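Local structure of autolysin E (Staphylococcus aureus, 4PI8) at residues A[39-42]-A[43-47]; A[13-16]-A[17-21]; A[113-116]-A[117-120]. The protein probably hydrolyses the glycan strands of bacterial peptidoglycan, as a glycosidase of the lysozyme clan that binds a NAG-NAM disaccharide. The protein carries 1 engineered substitution. All coordinates share one frame; numbering follows the deposited sequence. Where two conformers were deposited one is given.

Contact 1. Residues A[39-42]-A[43-47]; sequences NEIA and KAMTI
T46 reaches back over the last turn of helix 38-45 and bonds to the backbone of A42. Its OG1 gives a hydrogen bond to A42 O at 2.8 Å. The hydroxyl stands tilted from the A42 carbonyl plane, by 26°. In T46 the hydroxyl lies beside the backbone N (chi1 -57°), which turns OG1 back toward the helix and CG2 away from the carbonyl it serves. The helix end thus has a side-chain donor on a carbonyl of its final turn.

Backbone bonds carry the rest of the polar contact. K43 N bonds to N39 O, A44 N to E40 O at 3.0 Å, and M45 N to I41 O at 3.1 Å. These are i to i+4 bonds of an alpha helix. The chain then tightens, and T46 N bonds to K43 O within the second segment.

The apolar part is made by I41 and M45, one turn apart. Their side chains cross at a slant, and CG2 of I41 meets SD of M45 at 4.2 Å. The thioether also runs close over the helix backbone, with M45 CG 3.3 Å from I41 O. This follows from chi1 of 64°, which sets CG between the backbone N and the carbonyl carbon. The methyl CE goes on to reach A14 and V15 of helix 11-18.

At the start of the helix, N37 OD1 accepts a hydrogen bond from E40 N. Y180 of helix 179-184 is hydrogen-bonded to M45 O. I41 and M45 pack on helix 11-18, while A44 and M45 touch W184 of helix 179-184, so helix 38-45 packs against both.

Contact 2. Residues A[13-16]-A[17-21]; sequences EAVS and MQQGK
The side chains of V15 and Q19 are brought together by their torsions. V15 CG1 lies opposite the backbone N across the CA-CB bond (chi1 169°). Q19 has CG beside its own backbone N, and the chain runs extended from there (chi2 170°). The two side chains therefore lie alongside each other and point the same way. The CG1 methyl of V15 lies over the flat face of the Q19 amide, 3.3 Å from NE2. Q19 CG passes V15 O at 3.2 Å. This is van der Waals contact; the polar partner of Q19 NE2 is N38 O, at the start of helix 38-45.

The backbone here is the end of helix 11-18. M17 N bonds to E13 O, and Q18 N to A14 O at 2.9 Å. Q19 N bonds to V15 O at 3.0 Å and makes a weak second bond to S16 O. Q19 is the first residue to leave helical angles, and G20 N bonds back to M17 O at 3.0 Å.

Q18 is buried, and its amide is held at both ends: OE1 by Q25 and NE2 by Q193, a residue of the glycan pocket. A14, V15 and Q18 face helix 38-45, while M17 packs on Y9 and P189 in neighbouring loops.

Contact 3. Residues A[113-116]-A[117-120]; sequences KSEL and AKGI
S114 and A117 form the close side of this short turn. A117 N bonds to S114 OG at 3.0 Å and makes a weaker bond to S114 O. A chi1 of 77° swings the hydroxyl in toward the turn, within reach of A117 N. CB of A117 lies 3.4 Å from the same OG. A117 is buried, and its methyl packs on I79 and T109. S114 OG also has a weak hydrogen bond with T109 O.

Two i to i+3 backbone bonds continue the turn. K118 N bonds to E115 O, and G119 N to L116 O at 2.9 Å. G119 has a positive phi of 96°, where a side chain would collide with the carbonyl O of K118. A separate apolar patch is made by L116 and I120. Their CD1 methyls touch lightly, and both residues lie on F136.

The other side is looser and wetter. E115 and K118 cross at a slant, but their charged groups do not meet: E115 OE2 and K118 NZ are 5.5 Å apart. A water links K118 NZ, at 2.7 Å, to S114 O. A second water donates to E115 O at 2.6 Å and to G119 O, tying the turn to the chain that leaves it.

S114 acts as an N-cap: its side chain takes the N-H of the residue three places on. The motif is a short 3-10 segment with a serine at its start. It leads from the loop after helix 98-108 into strand 120-122, where I120 is hydrogen-bonded through its backbone to Y127 of strand 125-127.

Overall arrangement
Contacts 1 and 2 are neighbours, with centres about 11 Å apart. They pack directly: M45 SD meets Q18 CG at 3.5 Å, and I41 CG2 meets Q18 CB at 3.9 Å. Helices 11-18 and 38-45 thus pack on each other through M45, I41 and Q18. Contact 2 is the nearer to the sugar. The Q18 side chain is about 6 Å from the bound NAG, against about 10 Å for I41. Contact 3 stands apart, its centre about 31 Å from that of contact 1 and about 34 Å from that of contact 2. Its L116 side chain is about 11 Å from the bound N-acetylmuramic acid. No contact includes a residue of the glycan pocket.

Contact 1. Residues A[39-42]-A[43-47]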
# COMPACT_ATOMS: atom_id res chain seq x y z
N ASN A 39 9.75 -19.97 -8.35
CA ASN A 39 9.36 -19.56 -9.70
C ASN A 39 8.29 -18.45 -9.68
O ASN A 39 8.34 -17.55 -10.52
CB ASN A 39 8.83 -20.78 -10.49
CG ASN A 39 9.94 -21.65 -11.03
OD1 ASN A 39 11.09 -21.23 -11.09
ND2 ASN A 39 9.60 -22.87 -11.42
N GLU A 40 7.36 -18.60 -8.77
CA GLU A 40 6.26 -17.62 -8.60
C GLU A 40 6.81 -16.27 -8.19
O GLU A 40 6.41 -15.25 -8.72
CB GLU A 40 5.24 -18.12 -7.59
CG GLU A 40 4.41 -19.27 -8.19
CD GLU A 40 3.61 -20.00 -7.16
OE1 GLU A 40 3.93 -20.03 -5.96
OE2 GLU A 40 2.59 -20.61 -7.60
N ILE A 41 7.77 -16.30 -7.27
CA ILE A 41 8.42 -15.03 -6.83
C ILE A 41 9.10 -14.39 -8.00
O ILE A 41 8.92 -13.18 -8.30
CB ILE A 41 9.43 -15.30 -5.74
CG1 ILE A 41 8.77 -15.73 -4.47
CG2 ILE A 41 10.28 -14.04 -5.50
CD1 ILE A 41 9.70 -16.42 -3.48
N ALA A 42 9.93 -15.14 -8.74
CA ALA A 42 10.61 -14.61 -9.87
C ALA A 42 9.69 -14.02 -10.94
O ALA A 42 9.97 -12.99 -11.52
CB ALA A 42 11.56 -15.66 -10.50
N LYS A 43 8.60 -14.76 -11.25
CA LYS A 43 7.66 -14.31 -12.25
C LYS A 43 7.00 -12.95 -11.85
O LYS A 43 6.88 -12.02 -12.64
CB LYS A 43 6.57 -15.39 -12.46
CG LYS A 43 5.53 -14.97 -13.50
CD LYS A 43 4.40 -15.97 -13.69
CE LYS A 43 3.23 -15.25 -14.34
NZ LYS A 43 2.16 -16.19 -14.78
N ALA A 44 6.63 -12.91 -10.58
CA ALA A 44 5.90 -11.76 -9.99
C ALA A 44 6.71 -10.48 -10.03
O ALA A 44 6.18 -9.40 -10.29
CB ALA A 44 5.46 -12.04 -8.58
N MET A 45 8.04 -10.59 -9.86
CA MET A 45 8.91 -9.43 -9.85
C MET A 45 9.43 -9.05 -11.23
O MET A 45 10.08 -8.02 -11.41
CB MET A 45 10.02 -9.56 -8.76
CG MET A 45 10.93 -10.69 -9.04
SD MET A 45 12.12 -10.99 -7.72
CE MET A 45 13.23 -9.64 -8.02
N THR A 46 9.13 -9.86 -12.26
CA THR A 46 9.56 -9.53 -13.61
C THR A 46 8.90 -8.26 -14.12
O THR A 46 7.70 -8.03 -13.91
CB THR A 46 9.29 -10.74 -14.57
OG1 THR A 46 9.97 -11.89 -14.07
CG2 THR A 46 9.77 -10.46 -15.92
N ILE A 47 9.69 -7.42 -14.74
CA ILE A 47 9.21 -6.14 -15.22
C ILE A 47 8.53 -6.38 -16.54
O ILE A 47 9.16 -6.90 -17.46
CB ILE A 47 10.32 -5.11 -15.52
CG1 ILE A 47 11.29 -4.88 -14.35
CG2 ILE A 47 9.69 -3.81 -15.97
CD1 ILE A 47 10.71 -4.15 -13.17

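Contact 2. Residues A[13-16]-A[17-21]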
# COMPACT_ATOMS: atom_id res chain seq x y z
N GLU A 13 20.43 -11.18 -9.54
CA GLU A 13 20.92 -10.97 -8.16
C GLU A 13 19.73 -10.65 -7.23
O GLU A 13 19.59 -11.25 -6.18
CB GLU A 13 21.93 -9.84 -8.13
CG GLU A 13 23.37 -10.19 -8.58
CD GLU A 13 24.22 -8.99 -8.96
OE1 GLU A 13 23.80 -7.80 -9.02
OE2 GLU A 13 25.42 -9.26 -9.30
N ALA A 14 18.85 -9.77 -7.72
CA ALA A 14 17.67 -9.42 -6.94
C ALA A 14 16.73 -10.60 -6.68
O ALA A 14 16.23 -10.81 -5.59
CB ALA A 14 16.92 -8.28 -7.61
N VAL A 15 16.53 -11.43 -7.71
CA VAL A 15 15.70 -12.61 -7.55
C VAL A 15 16.25 -13.52 -6.46
O VAL A 15 15.53 -14.01 -5.60
CB VAL A 15 15.56 -13.39 -8.86
CG1 VAL A 15 14.94 -14.75 -8.60
CG2 VAL A 15 14.81 -12.59 -9.89
N SER A 16 17.57 -13.76 -6.49
CA SER A 16 18.18 -14.64 -5.48
C SER A 16 17.95 -14.10 -4.06
O SER A 16 17.73 -14.83 -3.12
CB SER A 16 19.68 -14.77 -5.72
OG SER A 16 19.93 -15.48 -6.91
N MET A 17 18.06 -12.78 -3.93
CA MET A 17 17.82 -12.13 -2.63
C MET A 17 16.36 -12.31 -2.17
O MET A 17 16.13 -12.63 -1.07
CB MET A 17 18.24 -10.67 -2.73
CG MET A 17 19.74 -10.49 -2.89
SD MET A 17 20.33 -8.88 -3.38
CE MET A 17 20.20 -8.01 -1.87
N GLN A 18 15.40 -12.11 -3.11
CA GLN A 18 13.96 -12.25 -2.79
C GLN A 18 13.61 -13.68 -2.38
O GLN A 18 12.70 -13.91 -1.63
CB GLN A 18 13.12 -11.87 -3.98
CG GLN A 18 13.16 -10.42 -4.40
CD GLN A 18 12.63 -9.40 -3.40
OE1 GLN A 18 12.00 -9.76 -2.41
NE2 GLN A 18 12.85 -8.15 -3.72
N GLN A 19 14.40 -14.63 -2.92
CA GLN A 19 14.23 -16.05 -2.62
C GLN A 19 15.06 -16.49 -1.41
O GLN A 19 15.10 -17.70 -1.05
CB GLN A 19 14.66 -16.86 -3.85
CG GLN A 19 13.79 -16.65 -5.06
CD GLN A 19 14.35 -17.26 -6.35
OE1 GLN A 19 15.55 -17.57 -6.44
NE2 GLN A 19 13.50 -17.42 -7.35
N GLY A 20 15.68 -15.55 -0.72
CA GLY A 20 16.55 -15.90 0.40
C GLY A 20 15.88 -16.50 1.61
O GLY A 20 14.63 -16.50 1.79
N LYS A 21 16.69 -16.99 2.52
CA LYS A 21 16.18 -17.76 3.65
C LYS A 21 15.23 -17.00 4.55
O LYS A 21 15.54 -15.92 5.04
CB LYS A 21 17.33 -18.32 4.53
CG LYS A 21 16.81 -19.20 5.65
CD LYS A 21 17.99 -19.76 6.45
CE LYS A 21 17.50 -20.64 7.56
NZ LYS A 21 16.85 -21.87 7.01

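Contact 3. Residues A[113-116]-A[117-120]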
# COMPACT_ATOMS: atom_id res chain seq x y z
N LYS A 113 -14.93 -3.17 4.26
CA LYS A 113 -15.99 -3.98 4.84
C LYS A 113 -15.49 -5.10 5.69
O LYS A 113 -16.35 -5.81 6.29
CB LYS A 113 -16.91 -4.47 3.78
CG LYS A 113 -17.76 -3.41 3.16
CD LYS A 113 -18.60 -3.99 2.09
CE LYS A 113 -19.19 -2.96 1.18
NZ LYS A 113 -18.84 -3.35 -0.23
N SER A 114 -14.20 -5.29 5.84
CA SER A 114 -13.70 -6.41 6.65
C SER A 114 -13.95 -6.19 8.13
O SER A 114 -14.12 -5.06 8.61
CB SER A 114 -12.25 -6.61 6.40
OG SER A 114 -11.44 -5.66 7.06
N GLU A 115 -14.01 -7.28 8.91
CA GLU A 115 -14.19 -7.08 10.33
C GLU A 115 -13.00 -6.38 10.99
O GLU A 115 -13.21 -5.50 11.81
CB GLU A 115 -14.52 -8.41 11.05
CG GLU A 115 -15.34 -8.18 12.35
CD GLU A 115 -16.66 -7.37 12.16
OE1 GLU A 115 -17.14 -6.80 13.17
OE2 GLU A 115 -17.23 -7.30 11.03
N LEU A 116 -11.78 -6.66 10.56
CA LEU A 116 -10.60 -5.98 11.06
C LEU A 116 -10.61 -4.47 10.76
O LEU A 116 -10.03 -3.71 11.52
CB LEU A 116 -9.33 -6.59 10.45
CG LEU A 116 -8.06 -6.27 11.19
CD1 LEU A 116 -8.08 -6.85 12.61
CD2 LEU A 116 -6.89 -6.85 10.38
N ALA A 117 -11.21 -4.09 9.65
CA ALA A 117 -11.27 -2.65 9.29
C ALA A 117 -12.02 -1.88 10.41
O ALA A 117 -11.77 -0.74 10.61
CB ALA A 117 -11.97 -2.46 7.95
N LYS A 118 -12.90 -2.55 11.20
CA LYS A 118 -13.56 -1.91 12.34
C LYS A 118 -12.76 -1.81 13.62
O LYS A 118 -13.27 -1.32 14.63
CB LYS A 118 -14.95 -2.57 12.56
CG LYS A 118 -15.80 -2.58 11.31
CD LYS A 118 -17.27 -2.95 11.51
CE LYS A 118 -17.99 -3.24 10.19
NZ LYS A 118 -18.04 -2.20 9.10
N GLY A 119 -11.49 -2.23 13.59
CA GLY A 119 -10.59 -1.84 14.62
C GLY A 119 -10.45 -2.89 15.71
O GLY A 119 -11.12 -3.93 15.65
N ILE A 120 -9.56 -2.55 16.61
CA ILE A 120 -9.19 -3.45 17.75
C ILE A 120 -9.33 -2.70 19.03
O ILE A 120 -8.77 -1.65 19.21
CB ILE A 120 -7.77 -3.97 17.57
CG1 ILE A 120 -7.68 -4.78 16.32
CG2 ILE A 120 -7.32 -4.74 18.81
CD1 ILE A 120 -6.25 -5.14 15.98
O HOH W 1 -15.56 -2.60 8.02
O HOH W 2 -13.16 -5.36 14.43